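Local atomic coordinates of fumarate lyase (Mesorhizobium sp., PDB entry 3C8T), a protein that belongs to the fumarate lyase superfamily of mostly helical enzymes, which assemble as tetramers around bundles of long helices. Residues R18-A23 against I116-A121. Sequence-based numbering, arbitrary orientation.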
ATOM      1  N   ARG A  18       2.140  24.224   0.584  1.00 39.53           N
ATOM      2  CA  ARG A  18       0.724  24.487   0.324  1.00 41.30           C
ATOM      3  C   ARG A  18       0.425  25.795  -0.471  1.00 41.90           C
ATOM      4  O   ARG A  18      -0.490  25.816  -1.312  1.00 43.17           O
ATOM      5  CB  ARG A  18      -0.083  24.451   1.628  1.00 41.55           C
ATOM      6  CG  ARG A  18      -0.085  23.064   2.275  1.00 44.60           C
ATOM      7  CD  ARG A  18      -0.575  23.103   3.719  1.00 50.33           C
ATOM      8  NE  ARG A  18      -2.021  23.317   3.811  1.00 53.46           N
ATOM      9  CZ  ARG A  18      -2.592  24.287   4.521  1.00 57.59           C
ATOM     10  NH1 ARG A  18      -1.842  25.134   5.231  1.00 59.30           N
ATOM     11  NH2 ARG A  18      -3.916  24.411   4.536  1.00 57.18           N
ATOM     12  N   GLU A  19       1.162  26.872  -0.221  1.00 41.90           N
ATOM     13  CA  GLU A  19       0.955  28.092  -1.012  1.00 43.57           C
ATOM     14  C   GLU A  19       1.333  27.827  -2.460  1.00 41.53           C
ATOM     15  O   GLU A  19       0.587  28.151  -3.370  1.00 41.09           O
ATOM     16  CB  GLU A  19       1.717  29.305  -0.466  1.00 42.99           C
ATOM     17  CG  GLU A  19       1.304  30.614  -1.217  1.00 48.65           C
ATOM     18  CD  GLU A  19       1.871  31.903  -0.599  1.00 49.85           C
ATOM     19  OE1 GLU A  19       1.166  32.535   0.232  1.00 58.55           O
ATOM     20  OE2 GLU A  19       3.027  32.284  -0.940  1.00 58.79           O
ATOM     21  N   LEU A  20       2.486  27.197  -2.649  1.00 40.53           N
ATOM     22  CA  LEU A  20       2.902  26.724  -3.955  1.00 39.85           C
ATOM     23  C   LEU A  20       1.874  25.910  -4.784  1.00 39.20           C
ATOM     24  O   LEU A  20       1.796  26.082  -5.994  1.00 40.15           O
ATOM     25  CB  LEU A  20       4.173  25.934  -3.802  1.00 39.42           C
ATOM     26  CG  LEU A  20       4.620  25.316  -5.110  1.00 42.19           C
ATOM     27  CD1 LEU A  20       4.980  26.407  -6.149  1.00 43.77           C
ATOM     28  CD2 LEU A  20       5.773  24.356  -4.829  1.00 42.90           C
ATOM     29  N   PHE A  21       1.101  25.031  -4.152  1.00 37.80           N
ATOM     30  CA  PHE A  21       0.129  24.210  -4.890  1.00 36.05           C
ATOM     31  C   PHE A  21      -1.321  24.704  -4.738  1.00 36.31           C
ATOM     32  O   PHE A  21      -2.271  23.997  -5.097  1.00 36.44           O
ATOM     33  CB  PHE A  21       0.267  22.728  -4.473  1.00 34.99           C
ATOM     34  CG  PHE A  21       1.445  22.037  -5.109  1.00 33.01           C
ATOM     35  CD1 PHE A  21       1.355  21.542  -6.428  1.00 29.88           C
ATOM     36  CD2 PHE A  21       2.652  21.935  -4.438  1.00 31.33           C
ATOM     37  CE1 PHE A  21       2.445  20.923  -7.042  1.00 29.64           C
ATOM     38  CE2 PHE A  21       3.774  21.311  -5.062  1.00 31.81           C
ATOM     39  CZ  PHE A  21       3.669  20.817  -6.361  1.00 30.86           C
ATOM     40  N   SER A  22      -1.478  25.918  -4.205  1.00 35.67           N
ATOM     41  CA  SER A  22      -2.790  26.542  -4.057  1.00 35.46           C
ATOM     42  C   SER A  22      -3.413  26.813  -5.437  1.00 35.56           C
ATOM     43  O   SER A  22      -2.724  26.824  -6.460  1.00 35.33           O
ATOM     44  CB  SER A  22      -2.648  27.866  -3.286  1.00 35.50           C
ATOM     45  OG  SER A  22      -1.916  28.810  -4.048  1.00 32.69           O
ATOM     46  N   ALA A  23      -4.705  27.057  -5.455  1.00 35.31           N
ATOM     47  CA  ALA A  23      -5.412  27.349  -6.694  1.00 35.99           C
ATOM     48  C   ALA A  23      -4.844  28.582  -7.403  1.00 37.07           C
ATOM     49  O   ALA A  23      -4.623  28.571  -8.627  1.00 37.34           O
ATOM     50  CB  ALA A  23      -6.831  27.563  -6.393  1.00 35.61           C
ATOM     51  N   ILE A 116       6.230  21.961  -9.713  1.00 29.02           N
ATOM     52  CA  ILE A 116       7.278  20.959  -9.389  1.00 28.55           C
ATOM     53  C   ILE A 116       8.718  21.543  -9.410  1.00 30.85           C
ATOM     54  O   ILE A 116       9.543  21.187  -8.559  1.00 32.18           O
ATOM     55  CB  ILE A 116       7.161  19.680 -10.286  1.00 28.61           C
ATOM     56  CG1 ILE A 116       5.814  18.935  -9.997  1.00 27.32           C
ATOM     57  CG2 ILE A 116       8.292  18.708 -10.037  1.00 22.36           C
ATOM     58  CD1 ILE A 116       5.503  17.768 -10.961  1.00 27.29           C
ATOM     59  N   ARG A 117       9.023  22.420 -10.375  1.00 30.19           N
ATOM     60  CA  ARG A 117      10.294  23.132 -10.362  1.00 30.96           C
ATOM     61  C   ARG A 117      10.510  23.915  -9.058  1.00 31.72           C
ATOM     62  O   ARG A 117      11.576  23.814  -8.420  1.00 30.97           O
ATOM     63  CB  ARG A 117      10.423  24.065 -11.564  1.00 30.06           C
ATOM     64  CG  ARG A 117      11.802  24.687 -11.614  1.00 32.57           C
ATOM     65  CD  ARG A 117      12.211  25.064 -13.008  1.00 33.94           C
ATOM     66  NE  ARG A 117      11.299  26.055 -13.553  1.00 36.34           N
ATOM     67  CZ  ARG A 117      11.388  26.526 -14.790  1.00 36.69           C
ATOM     68  NH1 ARG A 117      12.351  26.092 -15.586  1.00 38.87           N
ATOM     69  NH2 ARG A 117      10.505  27.408 -15.221  1.00 38.66           N
ATOM     70  N   ASP A 118       9.512  24.718  -8.669  1.00 32.28           N
ATOM     71  CA  ASP A 118       9.572  25.401  -7.366  1.00 33.27           C
ATOM     72  C   ASP A 118       9.556  24.407  -6.184  1.00 32.04           C
ATOM     73  O   ASP A 118      10.281  24.589  -5.233  1.00 30.61           O
ATOM     74  CB  ASP A 118       8.424  26.414  -7.206  1.00 33.59           C
ATOM     75  CG  ASP A 118       8.454  27.538  -8.269  1.00 39.16           C
ATOM     76  OD1 ASP A 118       9.454  27.637  -9.032  1.00 43.01           O
ATOM     77  OD2 ASP A 118       7.463  28.319  -8.338  1.00 40.72           O
ATOM     78  N   GLY A 119       8.691  23.387  -6.243  1.00 31.66           N
ATOM     79  CA  GLY A 119       8.648  22.337  -5.206  1.00 30.99           C
ATOM     80  C   GLY A 119      10.010  21.663  -4.996  1.00 30.85           C
ATOM     81  O   GLY A 119      10.432  21.429  -3.874  1.00 31.11           O
ATOM     82  N   LEU A 120      10.690  21.341  -6.081  1.00 30.62           N
ATOM     83  CA  LEU A 120      11.963  20.665  -5.987  1.00 31.12           C
ATOM     84  C   LEU A 120      13.073  21.597  -5.456  1.00 30.89           C
ATOM     85  O   LEU A 120      14.002  21.116  -4.808  1.00 30.99           O
ATOM     86  CB  LEU A 120      12.364  20.041  -7.343  1.00 31.14           C
ATOM     87  CG  LEU A 120      11.715  18.695  -7.703  1.00 31.34           C
ATOM     88  CD1 LEU A 120      12.174  18.326  -9.100  1.00 31.81           C
ATOM     89  CD2 LEU A 120      12.100  17.589  -6.718  1.00 27.85           C
ATOM     90  N   ALA A 121      12.975  22.901  -5.713  1.00 29.66           N
ATOM     91  CA  ALA A 121      13.977  23.840  -5.160  1.00 30.27           C
ATOM     92  C   ALA A 121      13.825  23.957  -3.655  1.00 30.11           C
ATOM     93  O   ALA A 121      14.828  24.046  -2.926  1.00 31.08           O
ATOM     94  CB  ALA A 121      13.927  25.249  -5.847  1.00 29.34           C
TER
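L20 reaches across to helix 104-140 and divides its two methyls between the G119 main chain and the D118 side chain. CD2 sits 3.4 Å from G119 N and 3.5 Å from G119 CA, packed directly on the glycine main chain. The other branch, CD1, lies 3.6 Å from D118 CB, with D118 OD2 only slightly farther, at 3.8 Å. Having CG anti to the backbone N (chi1 176°) carries the leucine fork out to the longer helix. The D118 carboxylate has its polar partner elsewhere: OD2 forms a salt bridge with R29, on helix 23-43. F21 adds a looser touch, its CZ 4.4 Å from I116 N, with the ring set obliquely to that nitrogen.

No hydrogen bond joins the two segments. The turn after L20 is held by S22, which probably helps keep the leucine in place. Helix 15-20 ends here: S22 N and S22 OG both bind E19 O, the hydroxyl at 2.7 Å and in the carbonyl plane, while S22 also serves as N-cap of the next helix. The contact thus sets the turn between helices 15-20 and 23-43 against the long helix 104-140. Helix 315-344 packs against F21 through V325 and P326 and against I116 through F329, and Y8 of a second subunit also touches F21.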